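Local coordinates for dihydropteridine reductase (Caenorhabditis elegans, PDB 1OOE), which probably catalyses the NADH- or NADPH-dependent reduction of quinonoid dihydrobiopterin to tetrahydrobiopterin, as a homodimeric member of the short-chain dehydrogenase/reductase family, at residues Q63-L68 against T116-P121; L198-E203 against G229-T234. All coordinates share one frame; numbering follows the deposited sequence.

How the contacts relate
Both contacts pack side chains around one aromatic ring, and both belong to the Rossmann-type fold of a short-chain dehydrogenase/reductase. In contact 1 the ring is H118, at the end of helix 93-118, which meets the last turn of helix 53-68. In contact 2 it is F200, which joins helix 198-210 to strand 230-235, an outermost strand of the sheet within the chain. The two do not touch. Their centres are 29 Å apart and their nearest atoms about 14 Å apart. Along the chain, both segments of contact 1 precede those of contact 2. A MES molecule, probably from the crystallisation liquor, lies about 4 Å from the side chain of I233 in contact 2.

Contact 1: residues Q63-L68 against T116-P121; sequences QTASSL and TTHLKP
The imidazole of H118 reaches toward helix 53-68 and is met there by L68, T64 and A65. The contact joins two helices of the Rossmann-type fold near their C-terminal ends. Helix 93-118 ends at H118, and the chain then passes into the short strand 119-120. The backbones stay well apart, with the CA atoms of A65 and H118 8.3 Å from each other. The ring of H118 bridges this gap.

L68 makes the closest approach. Its CD1 methyl lies over one face of the imidazole, 3.8 Å from the ring centroid and 27° off the normal. This is a CH-pi contact. The methyl is shifted toward the rim and sits 3.5 Å from ND1 of H118. CG of L68 is anti to its carbonyl carbon (chi1 -67°), and this turn lets the CD1 branch reach the ring. The opposite face of the imidazole carries CG2 of T117, the residue just before it. The ring is thus held between two methyl groups, one from each segment.

The other two neighbours come in obliquely. CG2 of T64 stands 4.0 Å from CD2 of H118 and equally near NE2. The T64 methyl points across because it is anti to the backbone N. Its hydroxyl OG1 instead bonds back to the carbonyl of I60, one turn earlier in the helix. A65 meets the far end of the ring with its backbone as well as its methyl.

T64 and L68 also touch strand 28-34, through I33 and L31. L68 packs on V73 of strand 73-78 too, and the backbone of H118 is hydrogen-bonded to V73. These neighbours place the contact against strands 28-34 and 73-78 of the central sheet. At A65, CA is 4.1 Å from CE1 of H118.

Contact 2: residues L198-E203 against G229-T234; sequences LSFISE and GTSTIT
The phenyl ring of F200 has CB of S231 on one face and I233 at its edge. It links helix 198-210 to strand 230-235, which pairs antiparallel with strand 221-227 at one side of the Rossmann-type sheet. The short axes come within 10.3 Å of each other at closest approach, with their N-to-C directions 45° apart.

CB of S231 stands over the centre of the ring, 3.4 Å from the centroid and 10° off the normal. This is a close CH-pi contact. OG of S231 is turned anti to the carbonyl carbon and is hydrogen-bonded to OG1 of T226, on the neighbouring strand. That bond probably helps to hold the serine with its methylene over the ring.

At the edge, near the ring plane, CG1 of I233 is 3.6 Å from CE2 of F200. CD1 of I233 follows at 3.8 Å from the same CE2 atom. S231 and I233 alternate with T230 and T232, whose side chains start away from the helix.

I224 of strand 221-227 touches both F200 and I233, and the ring of H204 meets that of F200 with the planes inclined. I233 also packs on W208, farther along the helix. With an alanine in place of F200, the helix and strand would probably be left with a gap, and CB of S231 and CG1 of I233 would lose their aromatic partner. The ring reaches the strand because CG of F200 is anti to the backbone N (chi1 -175°), which brings CZ to 3.5 Å from CB of S231.

Contact 1: residues Q63-L68 against T116-P121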
ATOM      1  N   GLN A  63      -0.053 -25.119   7.858  1.00 11.12           N
ATOM      2  CA  GLN A  63       1.166 -25.641   8.462  1.00 10.70           C
ATOM      3  C   GLN A  63       1.385 -25.154   9.885  1.00 11.20           C
ATOM      4  O   GLN A  63       1.835 -25.913  10.746  1.00 11.66           O
ATOM      5  CB  GLN A  63       2.381 -25.261   7.621  1.00 11.39           C
ATOM      6  CG  GLN A  63       2.427 -25.906   6.257  1.00 12.50           C
ATOM      7  CD  GLN A  63       3.651 -25.475   5.484  1.00 12.33           C
ATOM      8  OE1 GLN A  63       4.777 -25.830   5.835  1.00 12.27           O
ATOM      9  NE2 GLN A  63       3.441 -24.685   4.440  1.00 10.38           N
ATOM     10  N   THR A  64       1.082 -23.886  10.135  1.00 11.03           N
ATOM     11  CA  THR A  64       1.270 -23.335  11.472  1.00  9.91           C
ATOM     12  C   THR A  64       0.287 -23.959  12.462  1.00 11.44           C
ATOM     13  O   THR A  64       0.649 -24.259  13.606  1.00 10.54           O
ATOM     14  CB  THR A  64       1.109 -21.801  11.466  1.00 10.86           C
ATOM     15  OG1 THR A  64       2.092 -21.232  10.590  1.00  9.76           O
ATOM     16  CG2 THR A  64       1.304 -21.233  12.868  1.00 13.27           C
ATOM     17  N   ALA A  65      -0.949 -24.162  12.020  1.00 10.94           N
ATOM     18  CA  ALA A  65      -1.965 -24.762  12.876  1.00 12.90           C
ATOM     19  C   ALA A  65      -1.609 -26.211  13.199  1.00 13.11           C
ATOM     20  O   ALA A  65      -1.820 -26.673  14.322  1.00 12.37           O
ATOM     21  CB  ALA A  65      -3.332 -24.694  12.201  1.00 12.51           C
ATOM     22  N   SER A  66      -1.071 -26.928  12.218  1.00 14.94           N
ATOM     23  CA  SER A  66      -0.688 -28.321  12.427  1.00 15.77           C
ATOM     24  C   SER A  66       0.432 -28.416  13.461  1.00 15.81           C
ATOM     25  O   SER A  66       0.487 -29.358  14.252  1.00 17.06           O
ATOM     26  CB  SER A  66      -0.223 -28.949  11.110  1.00 16.79           C
ATOM     27  OG  SER A  66       0.147 -30.307  11.292  1.00 20.03           O
ATOM     28  N   SER A  67       1.322 -27.430  13.457  1.00 14.45           N
ATOM     29  CA  SER A  67       2.437 -27.411  14.391  1.00 14.91           C
ATOM     30  C   SER A  67       2.048 -26.979  15.806  1.00 15.24           C
ATOM     31  O   SER A  67       2.508 -27.565  16.786  1.00 16.68           O
ATOM     32  CB  SER A  67       3.542 -26.492  13.864  1.00 15.11           C
ATOM     33  OG  SER A  67       4.600 -26.380  14.798  1.00 20.22           O
ATOM     34  N   LEU A  68       1.197 -25.966  15.912  1.00 13.69           N
ATOM     35  CA  LEU A  68       0.787 -25.449  17.217  1.00 12.79           C
ATOM     36  C   LEU A  68      -0.265 -26.255  17.975  1.00 13.63           C
ATOM     37  O   LEU A  68      -0.215 -26.341  19.202  1.00 13.66           O
ATOM     38  CB  LEU A  68       0.296 -24.004  17.071  1.00 11.31           C
ATOM     39  CG  LEU A  68       1.357 -22.970  16.680  1.00 11.44           C
ATOM     40  CD1 LEU A  68       0.691 -21.622  16.497  1.00 10.48           C
ATOM     41  CD2 LEU A  68       2.437 -22.888  17.751  1.00 11.29           C
ATOM     42  N   THR A 116      -4.013 -12.943  14.747  1.00 15.76           N
ATOM     43  CA  THR A 116      -5.415 -12.945  15.141  1.00 16.35           C
ATOM     44  C   THR A 116      -5.857 -14.360  15.486  1.00 16.34           C
ATOM     45  O   THR A 116      -6.787 -14.561  16.267  1.00 16.33           O
ATOM     46  CB  THR A 116      -6.323 -12.388  14.021  1.00 19.18           C
ATOM     47  OG1 THR A 116      -6.201 -13.203  12.849  1.00 23.50           O
ATOM     48  CG2 THR A 116      -5.931 -10.960  13.682  1.00 19.81           C
ATOM     49  N   THR A 117      -5.155 -15.337  14.920  1.00 17.67           N
ATOM     50  CA  THR A 117      -5.466 -16.741  15.135  1.00 17.84           C
ATOM     51  C   THR A 117      -4.718 -17.395  16.297  1.00 16.22           C
ATOM     52  O   THR A 117      -5.311 -18.098  17.117  1.00 17.98           O
ATOM     53  CB  THR A 117      -5.138 -17.589  13.876  1.00 19.67           C
ATOM     54  OG1 THR A 117      -5.779 -17.034  12.720  1.00 20.17           O
ATOM     55  CG2 THR A 117      -5.605 -19.021  14.073  1.00 18.17           C
ATOM     56  N   HIS A 118      -3.416 -17.142  16.368  1.00 14.02           N
ATOM     57  CA  HIS A 118      -2.568 -17.788  17.360  1.00 11.33           C
ATOM     58  C   HIS A 118      -1.924 -16.982  18.484  1.00 11.55           C
ATOM     59  O   HIS A 118      -1.360 -17.571  19.402  1.00 12.61           O
ATOM     60  CB  HIS A 118      -1.464 -18.534  16.613  1.00 10.40           C
ATOM     61  CG  HIS A 118      -1.977 -19.476  15.570  1.00 10.49           C
ATOM     62  ND1 HIS A 118      -2.622 -20.652  15.886  1.00 10.39           N
ATOM     63  CD2 HIS A 118      -1.957 -19.410  14.217  1.00 11.06           C
ATOM     64  CE1 HIS A 118      -2.978 -21.270  14.774  1.00 11.00           C
ATOM     65  NE2 HIS A 118      -2.586 -20.538  13.746  1.00 10.88           N
ATOM     66  N   LEU A 119      -1.988 -15.659  18.425  1.00 10.19           N
ATOM     67  CA  LEU A 119      -1.359 -14.844  19.462  1.00  9.97           C
ATOM     68  C   LEU A 119      -2.146 -14.831  20.774  1.00  8.63           C
ATOM     69  O   LEU A 119      -3.359 -14.623  20.778  1.00 10.15           O
ATOM     70  CB  LEU A 119      -1.171 -13.411  18.957  1.00  7.26           C
ATOM     71  CG  LEU A 119      -0.319 -12.448  19.790  1.00  8.07           C
ATOM     72  CD1 LEU A 119       1.148 -12.892  19.809  1.00  7.66           C
ATOM     73  CD2 LEU A 119      -0.429 -11.053  19.186  1.00  9.23           C
ATOM     74  N   LYS A 120      -1.449 -15.059  21.884  1.00  9.67           N
ATOM     75  CA  LYS A 120      -2.087 -15.061  23.202  1.00 11.00           C
ATOM     76  C   LYS A 120      -2.562 -13.656  23.555  1.00 13.72           C
ATOM     77  O   LYS A 120      -2.016 -12.661  23.067  1.00 11.17           O
ATOM     78  CB  LYS A 120      -1.098 -15.515  24.280  1.00 11.86           C
ATOM     79  CG  LYS A 120       0.063 -14.522  24.455  0.50 12.17           C
ATOM     80  CD  LYS A 120       0.718 -14.600  25.828  0.50 13.65           C
ATOM     81  CE  LYS A 120       1.951 -13.714  25.912  0.50 11.79           C
ATOM     82  NZ  LYS A 120       2.642 -13.857  27.223  0.50 15.88           N
ATOM     83  N   PRO A 121      -3.606 -13.551  24.393  1.00 13.56           N
ATOM     84  CA  PRO A 121      -4.062 -12.210  24.757  1.00 13.93           C
ATOM     85  C   PRO A 121      -2.883 -11.532  25.447  1.00 12.57           C
ATOM     86  O   PRO A 121      -2.175 -12.162  26.236  1.00 13.57           O
ATOM     87  CB  PRO A 121      -5.218 -12.495  25.710  1.00 14.76           C
ATOM     88  CG  PRO A 121      -5.801 -13.747  25.126  1.00 16.85           C
ATOM     89  CD  PRO A 121      -4.562 -14.575  24.855  1.00 17.21           C
TER

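Contact 2: residues L198-E203 against G229-T234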
ATOM      1  N   LEU A 198      22.273  -5.796  15.569  1.00 11.55           N
ATOM      2  CA  LEU A 198      21.067  -6.612  15.497  1.00 11.10           C
ATOM      3  C   LEU A 198      20.583  -6.980  16.897  1.00 13.21           C
ATOM      4  O   LEU A 198      19.380  -7.101  17.134  1.00 13.79           O
ATOM      5  CB  LEU A 198      21.328  -7.880  14.674  1.00 11.99           C
ATOM      6  CG  LEU A 198      21.829  -7.675  13.235  1.00 10.47           C
ATOM      7  CD1 LEU A 198      21.932  -9.021  12.534  1.00 12.61           C
ATOM      8  CD2 LEU A 198      20.881  -6.754  12.475  1.00 11.84           C
ATOM      9  N   SER A 199      21.521  -7.140  17.829  1.00 13.31           N
ATOM     10  CA  SER A 199      21.186  -7.496  19.205  1.00 14.18           C
ATOM     11  C   SER A 199      20.306  -6.451  19.889  1.00 14.08           C
ATOM     12  O   SER A 199      19.548  -6.775  20.802  1.00 13.30           O
ATOM     13  CB  SER A 199      22.462  -7.710  20.031  1.00 15.63           C
ATOM     14  OG  SER A 199      23.217  -6.516  20.147  1.00 18.62           O
ATOM     15  N   PHE A 200      20.406  -5.198  19.455  1.00 13.87           N
ATOM     16  CA  PHE A 200      19.596  -4.136  20.040  1.00 13.68           C
ATOM     17  C   PHE A 200      18.129  -4.468  19.793  1.00 12.40           C
ATOM     18  O   PHE A 200      17.284  -4.285  20.669  1.00 12.99           O
ATOM     19  CB  PHE A 200      19.924  -2.792  19.391  1.00 14.72           C
ATOM     20  CG  PHE A 200      19.215  -1.620  20.020  1.00 12.80           C
ATOM     21  CD1 PHE A 200      19.595  -1.147  21.274  1.00 13.90           C
ATOM     22  CD2 PHE A 200      18.176  -0.979  19.351  1.00 13.42           C
ATOM     23  CE1 PHE A 200      18.953  -0.049  21.851  1.00 12.62           C
ATOM     24  CE2 PHE A 200      17.524   0.122  19.918  1.00 12.35           C
ATOM     25  CZ  PHE A 200      17.916   0.587  21.173  1.00 13.21           C
ATOM     26  N   ILE A 201      17.845  -4.959  18.588  1.00 12.53           N
ATOM     27  CA  ILE A 201      16.489  -5.326  18.197  1.00 12.56           C
ATOM     28  C   ILE A 201      16.019  -6.592  18.915  1.00 13.06           C
ATOM     29  O   ILE A 201      14.924  -6.619  19.485  1.00 12.63           O
ATOM     30  CB  ILE A 201      16.396  -5.549  16.662  1.00 12.28           C
ATOM     31  CG1 ILE A 201      16.833  -4.277  15.926  1.00 15.25           C
ATOM     32  CG2 ILE A 201      14.975  -5.934  16.274  1.00 11.78           C
ATOM     33  CD1 ILE A 201      15.975  -3.070  16.215  0.50 13.47           C
ATOM     34  N   SER A 202      16.843  -7.637  18.895  1.00 12.59           N
ATOM     35  CA  SER A 202      16.482  -8.894  19.545  1.00 12.03           C
ATOM     36  C   SER A 202      16.206  -8.668  21.026  1.00 12.92           C
ATOM     37  O   SER A 202      15.243  -9.207  21.575  1.00 12.05           O
ATOM     38  CB  SER A 202      17.601  -9.928  19.382  1.00 12.35           C
ATOM     39  OG  SER A 202      17.841 -10.205  18.013  0.50  8.70           O
ATOM     40  N   GLU A 203      17.053  -7.866  21.662  1.00 12.25           N
ATOM     41  CA  GLU A 203      16.896  -7.560  23.077  1.00 12.58           C
ATOM     42  C   GLU A 203      15.582  -6.838  23.353  1.00 13.64           C
ATOM     43  O   GLU A 203      14.887  -7.155  24.324  1.00 12.72           O
ATOM     44  CB  GLU A 203      18.081  -6.722  23.567  1.00 14.80           C
ATOM     45  CG  GLU A 203      19.318  -7.553  23.884  1.00 16.58           C
ATOM     46  CD  GLU A 203      20.575  -6.713  24.009  1.00 18.13           C
ATOM     47  OE1 GLU A 203      20.479  -5.559  24.474  1.00 21.22           O
ATOM     48  OE2 GLU A 203      21.661  -7.212  23.652  1.00 22.04           O
ATOM     49  N   GLY A 229      27.731   5.318  18.873  1.00 25.53           N
ATOM     50  CA  GLY A 229      27.615   3.993  19.458  1.00 23.05           C
ATOM     51  C   GLY A 229      26.376   3.731  20.299  1.00 21.53           C
ATOM     52  O   GLY A 229      26.168   2.612  20.770  1.00 20.26           O
ATOM     53  N   THR A 230      25.547   4.750  20.489  1.00 21.34           N
ATOM     54  CA  THR A 230      24.339   4.593  21.293  1.00 20.28           C
ATOM     55  C   THR A 230      23.088   4.543  20.417  1.00 19.39           C
ATOM     56  O   THR A 230      22.886   5.400  19.560  1.00 20.51           O
ATOM     57  CB  THR A 230      24.204   5.751  22.305  1.00 21.84           C
ATOM     58  OG1 THR A 230      25.397   5.830  23.097  1.00 23.29           O
ATOM     59  CG2 THR A 230      23.016   5.520  23.227  1.00 20.92           C
ATOM     60  N   SER A 231      22.244   3.538  20.639  1.00 18.24           N
ATOM     61  CA  SER A 231      21.020   3.398  19.856  1.00 16.70           C
ATOM     62  C   SER A 231      19.818   4.024  20.555  1.00 15.50           C
ATOM     63  O   SER A 231      19.705   3.982  21.779  1.00 17.18           O
ATOM     64  CB  SER A 231      20.734   1.923  19.570  1.00 15.34           C
ATOM     65  OG  SER A 231      21.742   1.360  18.746  1.00 18.23           O
ATOM     66  N   THR A 232      18.919   4.599  19.762  1.00 14.26           N
ATOM     67  CA  THR A 232      17.726   5.250  20.287  1.00 14.97           C
ATOM     68  C   THR A 232      16.490   4.869  19.477  1.00 13.46           C
ATOM     69  O   THR A 232      16.565   4.709  18.259  1.00 12.12           O
ATOM     70  CB  THR A 232      17.880   6.787  20.248  1.00 17.32           C
ATOM     71  OG1 THR A 232      19.034   7.176  21.004  1.00 19.49           O
ATOM     72  CG2 THR A 232      16.650   7.465  20.832  1.00 19.10           C
ATOM     73  N   ILE A 233      15.361   4.715  20.165  1.00 12.65           N
ATOM     74  CA  ILE A 233      14.091   4.380  19.524  1.00 12.70           C
ATOM     75  C   ILE A 233      13.164   5.581  19.709  1.00 13.35           C
ATOM     76  O   ILE A 233      12.836   5.952  20.836  1.00 15.00           O
ATOM     77  CB  ILE A 233      13.443   3.137  20.170  1.00 13.46           C
ATOM     78  CG1 ILE A 233      14.390   1.941  20.054  1.00 14.32           C
ATOM     79  CG2 ILE A 233      12.103   2.827  19.496  1.00 13.91           C
ATOM     80  CD1 ILE A 233      13.861   0.683  20.718  1.00 14.88           C
ATOM     81  N   THR A 234      12.747   6.188  18.603  1.00 12.19           N
ATOM     82  CA  THR A 234      11.884   7.362  18.660  1.00 13.06           C
ATOM     83  C   THR A 234      10.573   7.173  17.895  1.00 11.74           C
ATOM     84  O   THR A 234      10.579   7.002  16.676  1.00 10.97           O
ATOM     85  CB  THR A 234      12.602   8.601  18.061  1.00 13.93           C
ATOM     86  OG1 THR A 234      13.903   8.737  18.644  1.00 15.56           O
ATOM     87  CG2 THR A 234      11.803   9.869  18.332  1.00 13.31           C
TER